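Local coordinates for acyl-CoA Binding Protein (Moniliophthora perniciosa, PDB 3FP5) that probably binds long-chain acyl-CoA esters with its small helical fold and so carries and buffers them for fatty acid metabolism, at residues A[22-27]-A[91-96]; A[34-39]-A[62-67]; A[6-11]-A[78-83]. All blocks are in the same frame, centred on the assembly; numbering follows the deposited sequence.

Overall arrangement
Contact 3, inside this all-helical chain, packs helix 5-17 on helix 73-91. Its centre is about 15 Å from that of contact 2, where helices 28-42 and 56-66 meet, and about 16 Å from that of contact 1, where the loop before helix 28-42 reaches helix 94-105. The centres of contacts 1 and 2 are about 23 Å apart, on opposite sides of the chain's centre. F34 links them: F34 CE2 lies 4.0 Å from P26 CG and F34 O 3.2 Å from Y80 CE1. A bound MES, probably from crystallisation, has its nearest atoms about 4 Å from the side chain of K39 and about 3 Å from that of Y80, and may mark the acyl-CoA pocket.

Contact 1. Residues A[22-27]-A[91-96]; sequences GPIKPT and ADTEES
The ring of P23 and the carboxylate of E95 touch lightly, P23 CG lying 4.1 Å from E95 OE1, and the two side chains cross at about a right angle. Proline suits this exposed loop because its closed ring fixes the backbone just before I24, the residue with the largest share of the contact.

I24 is buried. With CG1 beside its own backbone N and anti to the carbonyl carbon (chi1 -59°), the long branch runs out to the start of helix 94-105. There CD1 touches S96 CB at 3.8 Å and the E95 CG methylene at 3.9 Å, while CG1 rests 4.1 Å from A91 CB. Alanine lets the end of helix 73-91 come close to the loop; L18 also touches I24 and adds to the apolar packing.

S96 turns its CB to the isoleucine, and its hydroxyl is engaged on the side of its own chain: T93 N donates to S96 OG (2.9 Å), which is also bonded to L88 O. In return S96 N donates to T93 OG1 at 3.0 Å, with a nearly straight N-H...O angle of 166°. These reciprocal bonds form a capping box, the classic N-terminal signature of a helix, here starting helix 94-105 after the sharp turn at D92.

Contact 2. Residues A[34-39]-A[62-67]; sequences FYKYFK and WDAWKS
A64 meets K36 where the two helices come close: the methyl A64 CB and the methylene K36 CB are 3.8 Å apart, and A64 O lies 3.4 Å from K36 CB. Alanine, with a single methyl, suits a point where the backbones come this near, the CA atoms of K36 and W65 being 4.2 Å apart. K36 takes the uncommon helical rotamer with CG between its backbone N and carbonyl carbon (chi1 75°), then runs extended past A64 toward S67.

W65 follows and supplies the broad surface of the contact. K39 CB sits over one face of the indole, 3.4 Å from the centroid of its five-membered ring and 12° off the normal, a CH-pi contact. The lysine chain, bent at chi2 and chi3, then crosses the indole at about a right angle, bringing K39 CE to 3.6 Å from W65 CZ3. Its CG also lies over a face of the Y35 ring, whose CE2 approaches W65 CB at 4.3 Å. The indole is anchored by W65 NE1, which donates to G44 O.

S67 finishes the segment. Its hydroxyl donates back to A64 O at 2.6 Å and accepts from a water, itself the acceptor of K36 NZ, so a directed chain runs from ammonium to carbonyl.

The chemistry is therefore divided: lysine methylenes pack as apolar chain against tryptophan and alanine, while their charged ends stay at the surface. One ammonium is served by water; that of K39 has, outside the two segments, a long and weak ionic partner in the sulfonate of a bound MES, consistent with a site that attracts anions.

Contact 3. Residues A[6-11]-A[78-83]; sequences AKFDKA and QKYVEK
Y80 of helix 73-91 meets F8 and A11 of helix 5-17; with its CG anti to the backbone N (chi1 -171°), the ring presents one face to F8. Beginning at the methylene, Y80 CB lies 3.9 Å from F8 CE1, at the margin of the phenylalanine ring and in its plane. Y80 CG is closer to the same F8 CE1, at 3.7 Å, and CD1 also touches it: the edge of F8 is aimed at the face of Y80 in a T-shaped pair with planes at 72°. Along the opposite margin, CD2 and CE2 share A11, whose CB sits at the ring edge 3.8 Å from Y80 CE2; alanine's single methyl suits so close an approach. At the tip, Y80 OH is hydrogen-bonded to a bound MES. With a serine here, F8 would probably lose the face its edge rests on, and a gap would open beside A11.

Next along, V81 puts CG2 3.6 Å from F8 CA and against K7 O, its branched shape filling in beside that backbone. The short helix axes approach to 9.0 Å and cross at 47°. Helix 28-42 adjoins both aromatics, F34 meeting the Y80 ring and A41 touching F8.

Contact 1. Residues A[22-27]-A[91-96]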
loop_
_atom_site.group_PDB
_atom_site.type_symbol
_atom_site.label_atom_id
_atom_site.label_comp_id
_atom_site.label_asym_id
_atom_site.label_seq_id
_atom_site.Cartn_x
_atom_site.Cartn_y
_atom_site.Cartn_z
ATOM N N GLY A 22 -13.863 -5.587 -8.846
ATOM C CA GLY A 22 -14.763 -4.794 -8.031
ATOM C C GLY A 22 -14.714 -3.324 -8.394
ATOM O O GLY A 22 -13.862 -2.900 -9.173
ATOM N N PRO A 23 -15.638 -2.536 -7.833
ATOM C CA PRO A 23 -15.734 -1.091 -8.074
ATOM C C PRO A 23 -14.592 -0.300 -7.428
ATOM O O PRO A 23 -14.309 0.824 -7.848
ATOM C CB PRO A 23 -17.083 -0.726 -7.433
ATOM C CG PRO A 23 -17.338 -1.836 -6.448
ATOM C CD PRO A 23 -16.849 -3.047 -7.169
ATOM N N ILE A 24 -13.950 -0.871 -6.413
ATOM C CA ILE A 24 -12.777 -0.238 -5.818
ATOM C C ILE A 24 -11.568 -1.103 -6.127
ATOM O O ILE A 24 -11.332 -2.120 -5.475
ATOM C CB ILE A 24 -12.925 -0.045 -4.296
ATOM C CG1 ILE A 24 -14.146 0.824 -3.975
ATOM C CG2 ILE A 24 -11.650 0.576 -3.716
ATOM C CD1 ILE A 24 -14.531 0.811 -2.508
ATOM N N LYS A 25 -10.814 -0.699 -7.141
ATOM C CA LYS A 25 -9.785 -1.564 -7.698
ATOM C C LYS A 25 -8.482 -0.819 -7.960
ATOM O O LYS A 25 -8.403 -0.002 -8.881
ATOM C CB LYS A 25 -10.279 -2.195 -9.000
ATOM C CG LYS A 25 -9.370 -3.288 -9.539
ATOM C CD LYS A 25 -9.777 -3.693 -10.950
ATOM C CE LYS A 25 -9.124 -5.002 -11.360
ATOM N NZ LYS A 25 -7.678 -5.047 -11.003
ATOM N N PRO A 26 -7.450 -1.111 -7.159
ATOM C CA PRO A 26 -6.129 -0.535 -7.427
ATOM C C PRO A 26 -5.609 -1.053 -8.756
ATOM O O PRO A 26 -5.845 -2.216 -9.093
ATOM C CB PRO A 26 -5.265 -1.093 -6.291
ATOM C CG PRO A 26 -6.238 -1.506 -5.224
ATOM C CD PRO A 26 -7.436 -1.996 -5.982
ATOM N N THR A 27 -4.918 -0.201 -9.505
ATOM C CA THR A 27 -4.269 -0.635 -10.735
ATOM C C THR A 27 -3.050 -1.500 -10.415
ATOM O O THR A 27 -2.641 -1.627 -9.256
ATOM C CB THR A 27 -3.802 0.561 -11.578
ATOM O OG1 THR A 27 -2.779 1.265 -10.869
ATOM C CG2 THR A 27 -4.965 1.503 -11.872
ATOM N N ALA A 91 -12.646 6.553 -6.656
ATOM C CA ALA A 91 -13.744 5.600 -6.835
ATOM C C ALA A 91 -15.075 6.299 -6.591
ATOM O O ALA A 91 -16.048 6.096 -7.328
ATOM C CB ALA A 91 -13.590 4.413 -5.908
ATOM N N ASP A 92 -15.119 7.099 -5.532
ATOM C CA ASP A 92 -16.219 8.020 -5.303
ATOM C C ASP A 92 -17.582 7.322 -5.236
ATOM O O ASP A 92 -18.535 7.700 -5.933
ATOM C CB ASP A 92 -16.219 9.090 -6.393
ATOM C CG ASP A 92 -17.260 10.160 -6.157
ATOM O OD1 ASP A 92 -17.339 10.679 -5.018
ATOM O OD2 ASP A 92 -17.996 10.478 -7.115
ATOM N N THR A 93 -17.665 6.293 -4.402
ATOM C CA THR A 93 -18.925 5.601 -4.151
ATOM C C THR A 93 -19.268 5.715 -2.669
ATOM O O THR A 93 -18.435 6.121 -1.852
ATOM C CB THR A 93 -18.853 4.107 -4.543
ATOM O OG1 THR A 93 -17.903 3.430 -3.713
ATOM C CG2 THR A 93 -18.448 3.944 -6.008
ATOM N N GLU A 94 -20.495 5.363 -2.308
ATOM C CA GLU A 94 -20.858 5.386 -0.902
ATOM C C GLU A 94 -20.011 4.381 -0.142
ATOM O O GLU A 94 -19.693 4.584 1.028
ATOM C CB GLU A 94 -22.347 5.074 -0.731
ATOM C CG GLU A 94 -23.238 6.193 -1.241
ATOM C CD GLU A 94 -23.059 7.466 -0.437
ATOM O OE1 GLU A 94 -22.863 7.369 0.793
ATOM O OE2 GLU A 94 -23.116 8.562 -1.032
ATOM N N GLU A 95 -19.650 3.289 -0.814
ATOM C CA GLU A 95 -18.788 2.284 -0.202
ATOM C C GLU A 95 -17.397 2.861 0.072
ATOM O O GLU A 95 -16.874 2.727 1.180
ATOM C CB GLU A 95 -18.685 1.035 -1.080
ATOM C CG GLU A 95 -17.756 -0.041 -0.510
ATOM C CD GLU A 95 -17.641 -1.267 -1.404
ATOM O OE1 GLU A 95 -18.211 -1.257 -2.517
ATOM O OE2 GLU A 95 -16.984 -2.248 -0.986
ATOM N N SER A 96 -16.811 3.521 -0.924
ATOM C CA SER A 96 -15.487 4.114 -0.737
ATOM C C SER A 96 -15.525 5.221 0.329
ATOM O O SER A 96 -14.582 5.372 1.106
ATOM C CB SER A 96 -14.878 4.612 -2.059
ATOM O OG SER A 96 -15.462 5.816 -2.514
#

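Contact 2. Residues A[34-39]-A[62-67]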
loop_
_atom_site.group_PDB
_atom_site.type_symbol
_atom_site.label_atom_id
_atom_site.label_comp_id
_atom_site.label_asym_id
_atom_site.label_seq_id
_atom_site.Cartn_x
_atom_site.Cartn_y
_atom_site.Cartn_z
ATOM N N PHE A 34 1.478 -0.040 -3.171
ATOM C CA PHE A 34 1.081 -0.570 -1.872
ATOM C C PHE A 34 2.101 -1.584 -1.358
ATOM O O PHE A 34 2.443 -1.582 -0.174
ATOM C CB PHE A 34 -0.292 -1.245 -1.950
ATOM C CG PHE A 34 -1.459 -0.281 -1.955
ATOM C CD1 PHE A 34 -1.569 0.717 -0.994
ATOM C CD2 PHE A 34 -2.471 -0.415 -2.898
ATOM C CE1 PHE A 34 -2.663 1.589 -0.998
ATOM C CE2 PHE A 34 -3.570 0.447 -2.904
ATOM C CZ PHE A 34 -3.658 1.448 -1.953
ATOM N N TYR A 35 2.579 -2.454 -2.245
ATOM C CA TYR A 35 3.521 -3.497 -1.842
ATOM C C TYR A 35 4.787 -2.886 -1.259
ATOM O O TYR A 35 5.231 -3.268 -0.168
ATOM C CB TYR A 35 3.912 -4.408 -3.017
ATOM C CG TYR A 35 4.915 -5.470 -2.600
ATOM C CD1 TYR A 35 4.498 -6.610 -1.931
ATOM C CD2 TYR A 35 6.284 -5.302 -2.822
ATOM C CE1 TYR A 35 5.405 -7.577 -1.525
ATOM C CE2 TYR A 35 7.199 -6.263 -2.421
ATOM C CZ TYR A 35 6.754 -7.398 -1.772
ATOM O OH TYR A 35 7.650 -8.356 -1.360
ATOM N N LYS A 36 5.363 -1.936 -1.989
ATOM C CA LYS A 36 6.673 -1.427 -1.614
ATOM C C LYS A 36 6.592 -0.721 -0.259
ATOM O O LYS A 36 7.464 -0.904 0.596
ATOM C CB LYS A 36 7.280 -0.534 -2.714
ATOM C CG LYS A 36 6.691 0.867 -2.839
ATOM C CD LYS A 36 7.111 1.509 -4.160
ATOM C CE LYS A 36 6.619 2.946 -4.260
ATOM N NZ LYS A 36 6.797 3.517 -5.626
ATOM N N TYR A 37 5.522 0.038 -0.036
ATOM C CA TYR A 37 5.391 0.723 1.249
ATOM C C TYR A 37 4.920 -0.207 2.365
ATOM O O TYR A 37 5.243 0.015 3.534
ATOM C CB TYR A 37 4.539 1.995 1.141
ATOM C CG TYR A 37 5.305 3.108 0.466
ATOM C CD1 TYR A 37 6.492 3.591 1.021
ATOM C CD2 TYR A 37 4.872 3.654 -0.741
ATOM C CE1 TYR A 37 7.202 4.603 0.412
ATOM C CE2 TYR A 37 5.595 4.658 -1.369
ATOM C CZ TYR A 37 6.765 5.128 -0.782
ATOM O OH TYR A 37 7.498 6.126 -1.384
ATOM N N PHE A 38 4.164 -1.251 2.014
ATOM C CA PHE A 38 3.829 -2.253 3.009
ATOM C C PHE A 38 5.094 -2.908 3.580
ATOM O O PHE A 38 5.250 -3.001 4.792
ATOM C CB PHE A 38 2.884 -3.320 2.460
ATOM C CG PHE A 38 2.642 -4.439 3.432
ATOM C CD1 PHE A 38 1.704 -4.300 4.450
ATOM C CD2 PHE A 38 3.372 -5.618 3.351
ATOM C CE1 PHE A 38 1.485 -5.327 5.355
ATOM C CE2 PHE A 38 3.163 -6.646 4.256
ATOM C CZ PHE A 38 2.223 -6.506 5.261
ATOM N N LYS A 39 5.988 -3.357 2.701
ATOM C CA LYS A 39 7.239 -3.949 3.155
ATOM C C LYS A 39 8.071 -2.931 3.928
ATOM O O LYS A 39 8.577 -3.225 5.008
ATOM C CB LYS A 39 8.025 -4.513 1.973
ATOM C CG LYS A 39 7.252 -5.555 1.206
ATOM C CD LYS A 39 6.939 -6.754 2.094
ATOM C CE LYS A 39 8.204 -7.506 2.460
ATOM N NZ LYS A 39 7.875 -8.851 3.037
ATOM N N TRP A 62 10.372 -6.925 -5.836
ATOM C CA TRP A 62 11.657 -6.604 -5.220
ATOM C C TRP A 62 12.135 -5.222 -5.667
ATOM O O TRP A 62 12.554 -4.388 -4.848
ATOM C CB TRP A 62 12.693 -7.671 -5.570
ATOM C CG TRP A 62 13.977 -7.522 -4.813
ATOM C CD1 TRP A 62 14.306 -8.125 -3.638
ATOM C CD2 TRP A 62 15.089 -6.694 -5.167
ATOM N NE1 TRP A 62 15.566 -7.737 -3.242
ATOM C CE2 TRP A 62 16.067 -6.858 -4.166
ATOM C CE3 TRP A 62 15.356 -5.837 -6.238
ATOM C CZ2 TRP A 62 17.296 -6.198 -4.205
ATOM C CZ3 TRP A 62 16.581 -5.180 -6.276
ATOM C CH2 TRP A 62 17.531 -5.368 -5.271
ATOM N N ASP A 63 12.084 -4.983 -6.974
ATOM C CA ASP A 63 12.497 -3.688 -7.518
ATOM C C ASP A 63 11.746 -2.532 -6.848
ATOM O O ASP A 63 12.354 -1.520 -6.485
ATOM C CB ASP A 63 12.275 -3.656 -9.031
ATOM C CG ASP A 63 13.284 -4.507 -9.780
ATOM O OD1 ASP A 63 14.301 -4.896 -9.171
ATOM O OD2 ASP A 63 13.047 -4.798 -10.973
ATOM N N ALA A 64 10.438 -2.690 -6.683
ATOM C CA ALA A 64 9.626 -1.653 -6.033
ATOM C C ALA A 64 10.088 -1.402 -4.602
ATOM O O ALA A 64 10.331 -0.261 -4.206
ATOM C CB ALA A 64 8.150 -2.023 -6.054
ATOM N N TRP A 65 10.219 -2.480 -3.835
ATOM C CA TRP A 65 10.714 -2.399 -2.469
ATOM C C TRP A 65 12.104 -1.746 -2.404
ATOM O O TRP A 65 12.331 -0.835 -1.600
ATOM C CB TRP A 65 10.722 -3.798 -1.834
ATOM C CG TRP A 65 10.984 -3.809 -0.366
ATOM C CD1 TRP A 65 11.011 -2.735 0.478
ATOM C CD2 TRP A 65 11.240 -4.959 0.444
ATOM N NE1 TRP A 65 11.275 -3.150 1.766
ATOM C CE2 TRP A 65 11.422 -4.511 1.771
ATOM C CE3 TRP A 65 11.338 -6.326 0.178
ATOM C CZ2 TRP A 65 11.690 -5.385 2.827
ATOM C CZ3 TRP A 65 11.606 -7.191 1.231
ATOM C CH2 TRP A 65 11.781 -6.718 2.534
ATOM N N LYS A 66 13.027 -2.198 -3.254
ATOM C CA LYS A 66 14.375 -1.638 -3.293
ATOM C C LYS A 66 14.319 -0.128 -3.554
ATOM O O LYS A 66 15.090 0.638 -2.979
ATOM C CB LYS A 66 15.225 -2.355 -4.360
ATOM C CG LYS A 66 16.606 -1.734 -4.593
ATOM C CD LYS A 66 17.504 -1.895 -3.380
ATOM C CE LYS A 66 18.954 -1.515 -3.689
ATOM N NZ LYS A 66 19.821 -1.920 -2.560
ATOM N N SER A 67 13.368 0.300 -4.381
ATOM C CA SER A 67 13.279 1.712 -4.770
ATOM C C SER A 67 12.920 2.663 -3.619
ATOM O O SER A 67 13.087 3.881 -3.742
ATOM C CB SER A 67 12.314 1.898 -5.945
ATOM O OG SER A 67 10.960 1.855 -5.528
HETATM O O HOH W 1 9.506 3.974 -5.909
#

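Contact 3. Residues A[6-11]-A[78-83]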
loop_
_atom_site.group_PDB
_atom_site.type_symbol
_atom_site.label_atom_id
_atom_site.label_comp_id
_atom_site.label_asym_id
_atom_site.label_seq_id
_atom_site.Cartn_x
_atom_site.Cartn_y
_atom_site.Cartn_z
ATOM N N ALA A 6 -1.740 2.786 13.559
ATOM C CA ALA A 6 -3.135 2.333 13.571
ATOM C C ALA A 6 -3.831 2.632 12.246
ATOM O O ALA A 6 -4.577 1.792 11.711
ATOM C CB ALA A 6 -3.895 2.976 14.728
ATOM N N LYS A 7 -3.612 3.834 11.716
ATOM C CA LYS A 7 -4.236 4.173 10.439
ATOM C C LYS A 7 -3.632 3.344 9.296
ATOM O O LYS A 7 -4.342 2.896 8.386
ATOM C CB LYS A 7 -4.142 5.670 10.154
ATOM C CG LYS A 7 -5.137 6.496 10.979
ATOM C CD LYS A 7 -5.109 7.946 10.554
ATOM C CE LYS A 7 -5.871 8.824 11.539
ATOM N NZ LYS A 7 -7.312 8.452 11.643
ATOM N N PHE A 8 -2.320 3.128 9.342
ATOM C CA PHE A 8 -1.681 2.213 8.398
ATOM C C PHE A 8 -2.303 0.818 8.479
ATOM O O PHE A 8 -2.656 0.231 7.458
ATOM C CB PHE A 8 -0.174 2.139 8.674
ATOM C CG PHE A 8 0.532 1.046 7.919
ATOM C CD1 PHE A 8 0.791 1.182 6.561
ATOM C CD2 PHE A 8 0.916 -0.129 8.564
ATOM C CE1 PHE A 8 1.453 0.168 5.850
ATOM C CE2 PHE A 8 1.570 -1.162 7.861
ATOM C CZ PHE A 8 1.845 -1.010 6.507
ATOM N N ASP A 9 -2.452 0.288 9.690
ATOM C CA ASP A 9 -2.972 -1.072 9.838
ATOM C C ASP A 9 -4.416 -1.164 9.307
ATOM O O ASP A 9 -4.791 -2.143 8.659
ATOM C CB ASP A 9 -2.879 -1.533 11.294
ATOM C CG ASP A 9 -1.432 -1.775 11.751
ATOM O OD1 ASP A 9 -0.542 -1.912 10.894
ATOM O OD2 ASP A 9 -1.200 -1.853 12.966
ATOM N N LYS A 10 -5.214 -0.131 9.546
ATOM C CA LYS A 10 -6.581 -0.118 9.008
ATOM C C LYS A 10 -6.557 -0.095 7.471
ATOM O O LYS A 10 -7.305 -0.831 6.811
ATOM C CB LYS A 10 -7.367 1.075 9.570
ATOM C CG LYS A 10 -8.838 1.162 9.127
ATOM C CD LYS A 10 -9.629 -0.138 9.380
ATOM C CE LYS A 10 -9.751 -0.448 10.863
ATOM N NZ LYS A 10 -10.618 -1.623 11.166
ATOM N N ALA A 11 -5.694 0.734 6.895
ATOM C CA ALA A 11 -5.541 0.791 5.446
ATOM C C ALA A 11 -5.165 -0.580 4.862
ATOM O O ALA A 11 -5.707 -0.990 3.833
ATOM C CB ALA A 11 -4.503 1.850 5.045
ATOM N N GLN A 78 2.502 6.830 5.911
ATOM C CA GLN A 78 1.823 7.972 5.313
ATOM C C GLN A 78 1.530 7.749 3.829
ATOM O O GLN A 78 0.405 7.954 3.367
ATOM C CB GLN A 78 2.662 9.232 5.502
ATOM C CG GLN A 78 2.011 10.453 4.894
ATOM C CD GLN A 78 2.940 11.642 4.859
ATOM O OE1 GLN A 78 4.156 11.503 5.018
ATOM N NE2 GLN A 78 2.373 12.825 4.651
ATOM N N LYS A 79 2.547 7.319 3.087
ATOM C CA LYS A 79 2.408 7.083 1.659
ATOM C C LYS A 79 1.373 5.997 1.355
ATOM O O LYS A 79 0.600 6.114 0.404
ATOM C CB LYS A 79 3.767 6.706 1.060
ATOM C CG LYS A 79 4.764 7.859 1.062
ATOM C CD LYS A 79 4.161 9.068 0.371
ATOM C CE LYS A 79 5.169 10.203 0.243
ATOM N NZ LYS A 79 4.539 11.429 -0.328
ATOM N N TYR A 80 1.372 4.940 2.160
ATOM C CA TYR A 80 0.446 3.826 1.971
ATOM C C TYR A 80 -0.994 4.303 2.202
ATOM O O TYR A 80 -1.885 4.113 1.353
ATOM C CB TYR A 80 0.807 2.678 2.927
ATOM C CG TYR A 80 0.059 1.389 2.665
ATOM C CD1 TYR A 80 0.676 0.301 2.042
ATOM C CD2 TYR A 80 -1.273 1.255 3.044
ATOM C CE1 TYR A 80 -0.035 -0.887 1.804
ATOM C CE2 TYR A 80 -1.977 0.081 2.813
ATOM C CZ TYR A 80 -1.361 -0.982 2.194
ATOM O OH TYR A 80 -2.096 -2.134 1.977
ATOM N N VAL A 81 -1.221 4.935 3.352
ATOM C CA VAL A 81 -2.560 5.438 3.679
ATOM C C VAL A 81 -3.042 6.442 2.631
ATOM O O VAL A 81 -4.167 6.354 2.121
ATOM C CB VAL A 81 -2.602 6.072 5.089
ATOM C CG1 VAL A 81 -3.932 6.829 5.306
ATOM C CG2 VAL A 81 -2.384 4.997 6.154
ATOM N N GLU A 82 -2.183 7.395 2.293
ATOM C CA GLU A 82 -2.548 8.404 1.313
ATOM C C GLU A 82 -2.886 7.832 -0.069
ATOM O O GLU A 82 -3.808 8.322 -0.732
ATOM C CB GLU A 82 -1.454 9.466 1.222
ATOM C CG GLU A 82 -1.475 10.399 2.415
ATOM C CD GLU A 82 -0.376 11.433 2.351
ATOM O OE1 GLU A 82 0.485 11.334 1.448
ATOM O OE2 GLU A 82 -0.382 12.341 3.207
ATOM N N LYS A 83 -2.164 6.797 -0.502
ATOM C CA LYS A 83 -2.480 6.159 -1.775
ATOM C C LYS A 83 -3.875 5.531 -1.738
ATOM O O LYS A 83 -4.641 5.630 -2.700
ATOM C CB LYS A 83 -1.448 5.091 -2.138
ATOM C CG LYS A 83 -1.755 4.358 -3.448
ATOM C CD LYS A 83 -1.879 5.339 -4.600
ATOM C CE LYS A 83 -0.523 5.954 -4.931
ATOM N NZ LYS A 83 -0.607 6.864 -6.099
#